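Local coordinates for protein acetolactate synthase isozyme 1 large subunit (Escherichia coli, PDB 6LPI) that is the large subunit of a thiamine diphosphate-dependent enzyme that also carries FAD and a magnesium ion, at residues E24-P35 with S49-E60; C80-L91 with P104-V112. All blocks are in the same frame, centred on the assembly; numbering follows the deposited sequence.

In the fold
Contacts 1 and 2 lie in the N-terminal thiamine-diphosphate-binding domain and share its parallel sheet of six strands, ordered 53-56, 30-33, 78-82, 105-111, 166-171 and 137-140. Each joins the two strands of a beta-alpha-beta unit, and they follow in series along the chain: contact 1 joins strands 30-33 and 53-56, the latter an outermost strand of the sheet, and contact 2 joins strands 78-82 and 105-111 further in. Their centres are about 13 Å apart. Strands 30-33 and 78-82 are neighbours, so the two units meet in mid-sheet. Beyond the strand ends, Glu60 of contact 1 and Asn90 of contact 2 are probably hydrogen-bonded, Asn90 ND2 to Glu60 OE1, and both belong to a thiamine diphosphate pocket.

Contact 1: E24-P35 with S49-E60; sequences EQQGIKIVTGIP and STQIRHILARHE
Strands 30-33 and 53-56 run parallel, their axes 4.5 Å apart at closest approach and inclined by 29°, with Ile30 beside Arg53 and Thr32 beside Ile55. They are the two strands of a beta-alpha-beta unit whose connection includes helix 40-47. The backbone ladder alternates between the strands: Arg53 N to Lys29 O, Val31 N to Arg53 O (2.9 Å), Ile55 N to Val31 O, Gly33 N to Ile55 O, and a longer bond from Ala57 N to Gly33 O (3.3 Å). Ile55 O takes a second bond, from Thr32 OG1 (3.0 Å), which arrives well above the carbonyl plane; chi1 of 173° places this hydroxyl opposite its own backbone N. On the same face, Ile30 CG2 packs against Ile55 CD1, and helix 60-74 covers Ile30 and Thr32. On the opposite face, that of Val31 and His54, Val31 CG2 meets Ile52 CG2 at 3.7 Å, while the His54 ring reaches along the backbone of Gly33 and packs edge-to-face with Tyr43 of helix 40-47.

At the start of the strands, a Schellman motif with Gly27 as its C-prime residue ends helix 15-25. Ser49 OG donates to the anti lone pair of Glu24 OE1 and accepts from the backbone N of Gln51 and Ile52, so three bonds grip one hydroxyl. At the other end, where Pro35 and Glu60 belong to a thiamine diphosphate pocket, the side chain of Ile34 runs roughly perpendicular to that of Leu56, and Ile34 CD1 lies 3.4 Å from Ala57 O.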
loop_
_atom_site.group_PDB
_atom_site.type_symbol
_atom_site.label_atom_id
_atom_site.label_comp_id
_atom_site.label_asym_id
_atom_site.label_seq_id
_atom_site.Cartn_x
_atom_site.Cartn_y
_atom_site.Cartn_z
ATOM N N GLU B 24 22.642 6.200 8.421
ATOM C CA GLU B 24 22.758 6.297 9.870
ATOM C C GLU B 24 22.054 7.541 10.377
ATOM O O GLU B 24 21.193 7.465 11.265
ATOM C CB GLU B 24 24.226 6.350 10.318
ATOM C CG GLU B 24 25.030 5.067 10.186
ATOM C CD GLU B 24 26.489 5.277 10.501
ATOM O OE1 GLU B 24 27.214 4.269 10.678
ATOM O OE2 GLU B 24 26.906 6.454 10.572
ATOM N N GLN B 25 22.321 8.683 9.739
ATOM C CA GLN B 25 21.739 9.928 10.216
ATOM C C GLN B 25 20.233 10.013 9.999
ATOM O O GLN B 25 19.594 10.892 10.585
ATOM C CB GLN B 25 22.464 11.111 9.575
ATOM C CG GLN B 25 23.921 11.234 10.022
ATOM C CD GLN B 25 24.072 11.119 11.538
ATOM O OE1 GLN B 25 23.508 11.918 12.290
ATOM N NE2 GLN B 25 24.866 10.144 11.991
ATOM N N GLN B 26 19.637 9.117 9.219
ATOM C CA GLN B 26 18.184 9.034 9.200
ATOM C C GLN B 26 17.650 8.059 10.242
ATOM O O GLN B 26 16.447 7.781 10.254
ATOM C CB GLN B 26 17.671 8.611 7.824
ATOM C CG GLN B 26 18.052 9.509 6.679
ATOM C CD GLN B 26 17.607 10.931 6.885
ATOM O OE1 GLN B 26 16.413 11.208 7.065
ATOM N NE2 GLN B 26 18.561 11.857 6.818
ATOM N N GLY B 27 18.507 7.549 11.130
ATOM C CA GLY B 27 18.054 6.660 12.180
ATOM C C GLY B 27 17.834 5.217 11.778
ATOM O O GLY B 27 17.328 4.443 12.592
ATOM N N ILE B 28 18.179 4.818 10.552
ATOM C CA ILE B 28 18.004 3.425 10.158
ATOM C C ILE B 28 18.849 2.520 11.047
ATOM O O ILE B 28 20.052 2.742 11.235
ATOM C CB ILE B 28 18.334 3.251 8.664
ATOM C CG1 ILE B 28 17.209 3.810 7.792
ATOM C CG2 ILE B 28 18.568 1.809 8.319
ATOM C CD1 ILE B 28 17.373 5.243 7.423
ATOM N N LYS B 29 18.207 1.510 11.637
ATOM C CA LYS B 29 18.893 0.506 12.447
ATOM C C LYS B 29 18.997 -0.836 11.741
ATOM O O LYS B 29 19.871 -1.631 12.085
ATOM C CB LYS B 29 18.176 0.336 13.808
ATOM C CG LYS B 29 18.377 -0.995 14.552
ATOM C CD LYS B 29 17.309 -1.211 15.656
ATOM C CE LYS B 29 16.932 -2.701 15.841
ATOM N NZ LYS B 29 15.449 -2.967 15.941
ATOM N N ILE B 30 18.155 -1.081 10.740
ATOM C CA ILE B 30 18.108 -2.336 9.999
ATOM C C ILE B 30 18.009 -2.037 8.517
ATOM O O ILE B 30 17.308 -1.113 8.099
ATOM C CB ILE B 30 16.930 -3.223 10.466
ATOM C CG1 ILE B 30 16.973 -3.456 11.979
ATOM C CG2 ILE B 30 16.783 -4.492 9.634
ATOM C CD1 ILE B 30 15.761 -4.192 12.503
ATOM N N VAL B 31 18.700 -2.836 7.719
ATOM C CA VAL B 31 18.659 -2.734 6.266
ATOM C C VAL B 31 18.667 -4.146 5.704
ATOM O O VAL B 31 19.436 -4.993 6.161
ATOM C CB VAL B 31 19.857 -1.898 5.755
ATOM C CG1 VAL B 31 20.246 -2.289 4.347
ATOM C CG2 VAL B 31 19.525 -0.427 5.829
ATOM N N THR B 32 17.869 -4.402 4.678
ATOM C CA THR B 32 17.797 -5.778 4.220
ATOM C C THR B 32 18.022 -5.831 2.722
ATOM O O THR B 32 17.456 -5.034 1.974
ATOM C CB THR B 32 16.448 -6.423 4.581
ATOM O OG1 THR B 32 16.356 -7.713 3.972
ATOM C CG2 THR B 32 15.322 -5.589 4.064
ATOM N N GLY B 33 18.849 -6.772 2.292
ATOM C CA GLY B 33 19.126 -6.897 0.879
ATOM C C GLY B 33 19.924 -8.140 0.566
ATOM O O GLY B 33 19.972 -9.085 1.355
ATOM N N ILE B 34 20.515 -8.139 -0.619
ATOM C CA ILE B 34 21.402 -9.204 -1.071
ATOM C C ILE B 34 22.557 -8.624 -1.880
ATOM O O ILE B 34 22.336 -7.878 -2.851
ATOM C CB ILE B 34 20.655 -10.252 -1.908
ATOM C CG1 ILE B 34 19.522 -10.908 -1.114
ATOM C CG2 ILE B 34 21.655 -11.226 -2.540
ATOM C CD1 ILE B 34 18.862 -12.065 -1.841
ATOM N N PRO B 35 23.796 -8.971 -1.561
ATOM C CA PRO B 35 24.920 -8.363 -2.262
ATOM C C PRO B 35 25.125 -8.956 -3.646
ATOM O O PRO B 35 24.761 -10.097 -3.932
ATOM C CB PRO B 35 26.103 -8.676 -1.348
ATOM C CG PRO B 35 25.720 -9.949 -0.708
ATOM C CD PRO B 35 24.241 -9.846 -0.468
ATOM N N SER B 49 29.568 -0.087 9.671
ATOM C CA SER B 49 28.603 0.641 10.483
ATOM C C SER B 49 28.455 -0.048 11.828
ATOM O O SER B 49 28.322 -1.272 11.901
ATOM C CB SER B 49 27.251 0.728 9.765
ATOM O OG SER B 49 26.290 1.505 10.480
ATOM N N THR B 50 28.548 0.724 12.895
ATOM C CA THR B 50 28.219 0.220 14.221
ATOM C C THR B 50 26.743 0.371 14.569
ATOM O O THR B 50 26.339 -0.007 15.675
ATOM C CB THR B 50 29.086 0.906 15.282
ATOM O OG1 THR B 50 28.902 0.233 16.523
ATOM C CG2 THR B 50 28.691 2.358 15.461
ATOM N N GLN B 51 25.948 0.954 13.677
ATOM C CA GLN B 51 24.553 1.278 13.941
ATOM C C GLN B 51 23.571 0.478 13.092
ATOM O O GLN B 51 22.462 0.193 13.550
ATOM C CB GLN B 51 24.301 2.774 13.708
ATOM C CG GLN B 51 22.838 3.164 13.745
ATOM C CD GLN B 51 22.606 4.658 13.765
ATOM O OE1 GLN B 51 23.516 5.449 13.512
ATOM N NE2 GLN B 51 21.368 5.054 14.041
ATOM N N ILE B 52 23.942 0.108 11.866
ATOM C CA ILE B 52 23.027 -0.521 10.922
ATOM C C ILE B 52 23.400 -1.992 10.790
ATOM O O ILE B 52 24.507 -2.327 10.344
ATOM C CB ILE B 52 23.041 0.203 9.561
ATOM C CG1 ILE B 52 22.756 1.690 9.754
ATOM C CG2 ILE B 52 22.024 -0.376 8.608
ATOM C CD1 ILE B 52 22.855 2.490 8.488
ATOM N N ARG B 53 22.483 -2.868 11.195
ATOM C CA ARG B 53 22.562 -4.294 10.897
ATOM C C ARG B 53 21.918 -4.578 9.535
ATOM O O ARG B 53 20.979 -3.894 9.101
ATOM C CB ARG B 53 21.881 -5.135 11.990
ATOM C CG ARG B 53 21.388 -6.529 11.547
ATOM C CD ARG B 53 20.745 -7.338 12.683
ATOM N NE ARG B 53 19.881 -6.524 13.534
ATOM C CZ ARG B 53 18.887 -7.014 14.269
ATOM N NH1 ARG B 53 18.636 -8.321 14.249
ATOM N NH2 ARG B 53 18.144 -6.204 15.024
ATOM N N HIS B 54 22.460 -5.577 8.848
ATOM C CA HIS B 54 22.013 -5.969 7.517
ATOM C C HIS B 54 21.429 -7.372 7.593
ATOM O O HIS B 54 22.120 -8.304 7.999
ATOM C CB HIS B 54 23.165 -5.952 6.510
ATOM C CG HIS B 54 22.873 -6.727 5.266
ATOM N ND1 HIS B 54 22.222 -6.170 4.186
ATOM C CD2 HIS B 54 23.090 -8.027 4.951
ATOM C CE1 HIS B 54 22.071 -7.088 3.250
ATOM N NE2 HIS B 54 22.591 -8.223 3.688
ATOM N N ILE B 55 20.178 -7.535 7.179
ATOM C CA ILE B 55 19.541 -8.847 7.064
ATOM C C ILE B 55 19.580 -9.345 5.618
ATOM O O ILE B 55 19.124 -8.661 4.683
ATOM C CB ILE B 55 18.117 -8.819 7.641
ATOM C CG1 ILE B 55 18.191 -8.790 9.176
ATOM C CG2 ILE B 55 17.323 -10.018 7.184
ATOM C CD1 ILE B 55 18.435 -7.465 9.801
ATOM N N LEU B 56 20.148 -10.541 5.452
ATOM C CA LEU B 56 20.329 -11.195 4.160
ATOM C C LEU B 56 19.069 -11.985 3.817
ATOM O O LEU B 56 18.781 -13.024 4.426
ATOM C CB LEU B 56 21.554 -12.101 4.175
ATOM C CG LEU B 56 21.959 -12.807 2.888
ATOM C CD1 LEU B 56 22.052 -11.801 1.741
ATOM C CD2 LEU B 56 23.273 -13.528 3.076
ATOM N N ALA B 57 18.285 -11.452 2.891
ATOM C CA ALA B 57 17.154 -12.181 2.364
ATOM C C ALA B 57 17.644 -13.336 1.494
ATOM O O ALA B 57 18.838 -13.497 1.208
ATOM C CB ALA B 57 16.263 -11.248 1.542
ATOM N N ARG B 58 16.702 -14.163 1.079
ATOM C CA ARG B 58 17.007 -15.229 0.147
ATOM C C ARG B 58 16.496 -14.938 -1.251
ATOM O O ARG B 58 16.775 -15.704 -2.172
ATOM C CB ARG B 58 16.432 -16.550 0.659
ATOM C CG ARG B 58 17.462 -17.398 1.357
ATOM C CD ARG B 58 17.613 -17.012 2.796
ATOM N NE ARG B 58 18.568 -17.902 3.419
ATOM C CZ ARG B 58 19.291 -17.578 4.479
ATOM N NH1 ARG B 58 19.157 -16.375 5.036
ATOM N NH2 ARG B 58 20.137 -18.465 4.983
ATOM N N HIS B 59 15.785 -13.840 -1.438
ATOM C CA HIS B 59 15.289 -13.487 -2.755
ATOM C C HIS B 59 14.959 -12.012 -2.651
ATOM O O HIS B 59 14.426 -11.572 -1.625
ATOM C CB HIS B 59 14.028 -14.300 -3.125
ATOM C CG HIS B 59 13.528 -14.073 -4.520
ATOM N ND1 HIS B 59 12.927 -12.898 -4.924
ATOM C CD2 HIS B 59 13.506 -14.894 -5.598
ATOM C CE1 HIS B 59 12.592 -12.990 -6.200
ATOM N NE2 HIS B 59 12.932 -14.192 -6.633
ATOM N N GLU B 60 15.312 -11.239 -3.685
ATOM C CA GLU B 60 15.221 -9.798 -3.509
ATOM C C GLU B 60 13.769 -9.372 -3.332
ATOM O O GLU B 60 13.498 -8.403 -2.614
ATOM C CB GLU B 60 15.897 -9.063 -4.669
ATOM C CG GLU B 60 17.433 -9.238 -4.720
ATOM C CD GLU B 60 17.874 -10.450 -5.543
ATOM O OE1 GLU B 60 17.006 -11.317 -5.824
ATOM O OE2 GLU B 60 19.071 -10.534 -5.920
#

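Contact 2: C80-L91 with P104-V112; sequences CMACSGPGATNL and PLICITGQV
A beta-alpha-beta unit of the N-terminal thiamine-diphosphate-binding domain brings strand 78-82 alongside strand 105-111, with helix 86-101 making the connection. The strands are parallel, inclined by 16° over the short segments, and pair Cys80 with Cys107, Met81 with Ile108 and Ala82 with Thr109. Four backbone bonds join them. Cys80 N donates to Ile106 O and Cys80 O accepts from Ile108 N, the latter bond 2.8 Å long and almost straight at 177°. Ala82 repeats the pattern, its N bonding to Ile108 O and its O accepting from Gly110 N (2.9 Å).

The side chains of Cys80, Cys107 and Thr109 lie on the face shared by the connecting helix and helix 60-74, whose Ala67 meets Cys80. With chi1 at 46°, Cys80 SG sits between its own backbone N and carbonyl carbon and rests 3.9 Å from Cys107 CB. Leu91 comes down from the helix 86-101 onto this row: its CD1 lies 3.5 Å from Cys107 SG and 3.7 Å from Thr109 OG1, and the Leu91 and Thr109 side chains lie alongside each other, pointing in opposite senses. The other branch of Thr109, CG2, packs on Ala88 CB at 3.9 Å and also touches Cys83 O. Trp167 of strand 166-171 adds to this layer. On the reverse face Met81 CE approaches Ile108 CG2 at 4.2 Å.

Just past strand 78-82, Ser84 CB lies 3.9 Å from Gln111 OE1, and Ser84 N is hydrogen-bonded to Ser38 OG. The chain then enters the helix with Gly85 at the N-cap position. Cys83, Pro86 and Asn90 line a thiamine diphosphate pocket; its place at the carboxyl ends of parallel strands, beside a helix start, is typical of open alpha/beta folds.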
loop_
_atom_site.group_PDB
_atom_site.type_symbol
_atom_site.label_atom_id
_atom_site.label_comp_id
_atom_site.label_asym_id
_atom_site.label_seq_id
_atom_site.Cartn_x
_atom_site.Cartn_y
_atom_site.Cartn_z
ATOM N N CYS B 80 15.717 -1.359 1.233
ATOM C CA CYS B 80 16.179 -2.642 0.705
ATOM C C CYS B 80 17.225 -2.428 -0.377
ATOM O O CYS B 80 17.279 -1.372 -1.004
ATOM C CB CYS B 80 15.025 -3.480 0.159
ATOM S SG CYS B 80 13.897 -2.572 -0.870
ATOM N N MET B 81 18.070 -3.436 -0.600
ATOM C CA MET B 81 19.238 -3.251 -1.460
ATOM C C MET B 81 19.443 -4.447 -2.374
ATOM O O MET B 81 19.258 -5.590 -1.955
ATOM C CB MET B 81 20.512 -3.089 -0.632
ATOM C CG MET B 81 20.408 -2.159 0.532
ATOM S SD MET B 81 22.031 -1.977 1.241
ATOM C CE MET B 81 22.469 -0.346 0.637
ATOM N N ALA B 82 19.890 -4.185 -3.601
ATOM C CA ALA B 82 20.177 -5.273 -4.528
ATOM C C ALA B 82 21.205 -4.810 -5.560
ATOM O O ALA B 82 21.494 -3.615 -5.691
ATOM C CB ALA B 82 18.896 -5.782 -5.190
ATOM N N CYS B 83 21.772 -5.781 -6.282
ATOM C CA CYS B 83 22.697 -5.495 -7.374
ATOM C C CYS B 83 21.947 -5.198 -8.678
ATOM O O CYS B 83 20.716 -5.170 -8.728
ATOM C CB CYS B 83 23.675 -6.658 -7.559
ATOM S SG CYS B 83 22.914 -8.236 -8.056
ATOM N N SER B 84 22.699 -4.956 -9.752
ATOM C CA SER B 84 22.087 -4.738 -11.055
ATOM C C SER B 84 21.432 -6.015 -11.558
ATOM O O SER B 84 21.467 -7.072 -10.926
ATOM C CB SER B 84 23.121 -4.269 -12.068
ATOM O OG SER B 84 24.176 -5.211 -12.188
ATOM N N GLY B 85 20.830 -5.903 -12.721
ATOM C CA GLY B 85 20.326 -7.041 -13.445
ATOM C C GLY B 85 19.236 -7.745 -12.687
ATOM O O GLY B 85 18.243 -7.130 -12.289
ATOM N N PRO B 86 19.439 -9.042 -12.419
ATOM C CA PRO B 86 18.381 -9.845 -11.781
ATOM C C PRO B 86 18.047 -9.417 -10.356
ATOM O O PRO B 86 16.905 -9.640 -9.919
ATOM C CB PRO B 86 18.941 -11.273 -11.835
ATOM C CG PRO B 86 20.390 -11.099 -11.914
ATOM C CD PRO B 86 20.660 -9.827 -12.659
ATOM N N GLY B 87 19.006 -8.857 -9.599
ATOM C CA GLY B 87 18.646 -8.235 -8.325
ATOM C C GLY B 87 17.608 -7.134 -8.495
ATOM O O GLY B 87 16.526 -7.154 -7.878
ATOM N N ALA B 88 17.893 -6.189 -9.391
ATOM C CA ALA B 88 16.945 -5.112 -9.622
ATOM C C ALA B 88 15.609 -5.668 -10.103
ATOM O O ALA B 88 14.559 -5.336 -9.545
ATOM C CB ALA B 88 17.521 -4.101 -10.614
ATOM N N THR B 89 15.626 -6.531 -11.124
ATOM C CA THR B 89 14.365 -7.052 -11.647
ATOM C C THR B 89 13.596 -7.817 -10.581
ATOM O O THR B 89 12.364 -7.770 -10.544
ATOM C CB THR B 89 14.599 -7.944 -12.862
ATOM O OG1 THR B 89 15.502 -8.983 -12.499
ATOM C CG2 THR B 89 15.139 -7.155 -14.044
ATOM N N ASN B 90 14.302 -8.531 -9.704
ATOM C CA ASN B 90 13.624 -9.260 -8.636
ATOM C C ASN B 90 12.956 -8.341 -7.625
ATOM O O ASN B 90 12.013 -8.766 -6.953
ATOM C CB ASN B 90 14.604 -10.179 -7.928
ATOM C CG ASN B 90 14.772 -11.505 -8.643
ATOM O OD1 ASN B 90 13.998 -11.855 -9.560
ATOM N ND2 ASN B 90 15.802 -12.252 -8.241
ATOM N N LEU B 91 13.400 -7.088 -7.518
ATOM C CA LEU B 91 12.737 -6.156 -6.607
ATOM C C LEU B 91 11.361 -5.703 -7.092
ATOM O O LEU B 91 10.552 -5.227 -6.277
ATOM C CB LEU B 91 13.628 -4.932 -6.401
ATOM C CG LEU B 91 14.693 -5.132 -5.337
ATOM C CD1 LEU B 91 15.696 -4.030 -5.422
ATOM C CD2 LEU B 91 14.016 -5.114 -3.992
ATOM N N PRO B 104 6.084 3.813 2.480
ATOM C CA PRO B 104 7.388 4.471 2.288
ATOM C C PRO B 104 8.535 3.472 2.255
ATOM O O PRO B 104 8.969 2.947 3.280
ATOM C CB PRO B 104 7.491 5.399 3.506
ATOM C CG PRO B 104 6.668 4.700 4.555
ATOM C CD PRO B 104 5.547 4.029 3.839
ATOM N N LEU B 105 9.034 3.203 1.070
ATOM C CA LEU B 105 10.194 2.361 0.883
ATOM C C LEU B 105 11.268 3.157 0.152
ATOM O O LEU B 105 10.968 3.920 -0.770
ATOM C CB LEU B 105 9.777 1.121 0.070
ATOM C CG LEU B 105 10.334 -0.265 0.365
ATOM C CD1 LEU B 105 9.831 -0.698 1.730
ATOM C CD2 LEU B 105 9.903 -1.240 -0.725
ATOM N N ILE B 106 12.516 3.000 0.567
ATOM C CA ILE B 106 13.666 3.400 -0.236
ATOM C C ILE B 106 14.347 2.126 -0.688
ATOM O O ILE B 106 14.700 1.268 0.130
ATOM C CB ILE B 106 14.640 4.328 0.505
ATOM C CG1 ILE B 106 14.152 5.777 0.479
ATOM C CG2 ILE B 106 16.012 4.263 -0.119
ATOM C CD1 ILE B 106 13.139 6.115 1.472
ATOM N N CYS B 107 14.527 2.013 -1.991
ATOM C CA CYS B 107 15.095 0.839 -2.629
ATOM C C CYS B 107 16.378 1.266 -3.330
ATOM O O CYS B 107 16.344 2.107 -4.232
ATOM C CB CYS B 107 14.064 0.266 -3.601
ATOM S SG CYS B 107 14.705 -0.687 -4.937
ATOM N N ILE B 108 17.503 0.685 -2.932
ATOM C CA ILE B 108 18.810 1.077 -3.442
ATOM C C ILE B 108 19.403 -0.078 -4.232
ATOM O O ILE B 108 19.502 -1.209 -3.739
ATOM C CB ILE B 108 19.755 1.526 -2.318
ATOM C CG1 ILE B 108 19.286 2.865 -1.739
ATOM C CG2 ILE B 108 21.137 1.670 -2.843
ATOM C CD1 ILE B 108 19.878 3.197 -0.378
ATOM N N THR B 109 19.804 0.215 -5.455
ATOM C CA THR B 109 20.316 -0.788 -6.366
ATOM C C THR B 109 21.649 -0.313 -6.928
ATOM O O THR B 109 21.818 0.871 -7.244
ATOM C CB THR B 109 19.261 -1.041 -7.479
ATOM O OG1 THR B 109 18.252 -1.941 -6.991
ATOM C CG2 THR B 109 19.869 -1.636 -8.701
ATOM N N GLY B 110 22.618 -1.227 -7.004
ATOM C CA GLY B 110 23.846 -0.915 -7.698
ATOM C C GLY B 110 23.634 -0.960 -9.190
ATOM O O GLY B 110 22.726 -1.626 -9.689
ATOM N N GLN B 111 24.469 -0.237 -9.929
ATOM C CA GLN B 111 24.364 -0.311 -11.380
ATOM C C GLN B 111 25.766 -0.268 -11.963
ATOM O O GLN B 111 26.730 0.120 -11.294
ATOM C CB GLN B 111 23.454 0.803 -11.927
ATOM C CG GLN B 111 23.383 0.961 -13.462
ATOM C CD GLN B 111 22.522 -0.099 -14.156
ATOM O OE1 GLN B 111 22.991 -1.188 -14.476
ATOM N NE2 GLN B 111 21.247 0.228 -14.387
ATOM N N VAL B 112 25.871 -0.749 -13.200
ATOM C CA VAL B 112 27.119 -0.837 -13.956
ATOM C C VAL B 112 27.776 0.539 -13.970
ATOM O O VAL B 112 27.069 1.553 -13.903
ATOM C CB VAL B 112 26.835 -1.362 -15.375
ATOM C CG1 VAL B 112 26.438 -0.222 -16.300
ATOM C CG2 VAL B 112 28.005 -2.153 -15.934
#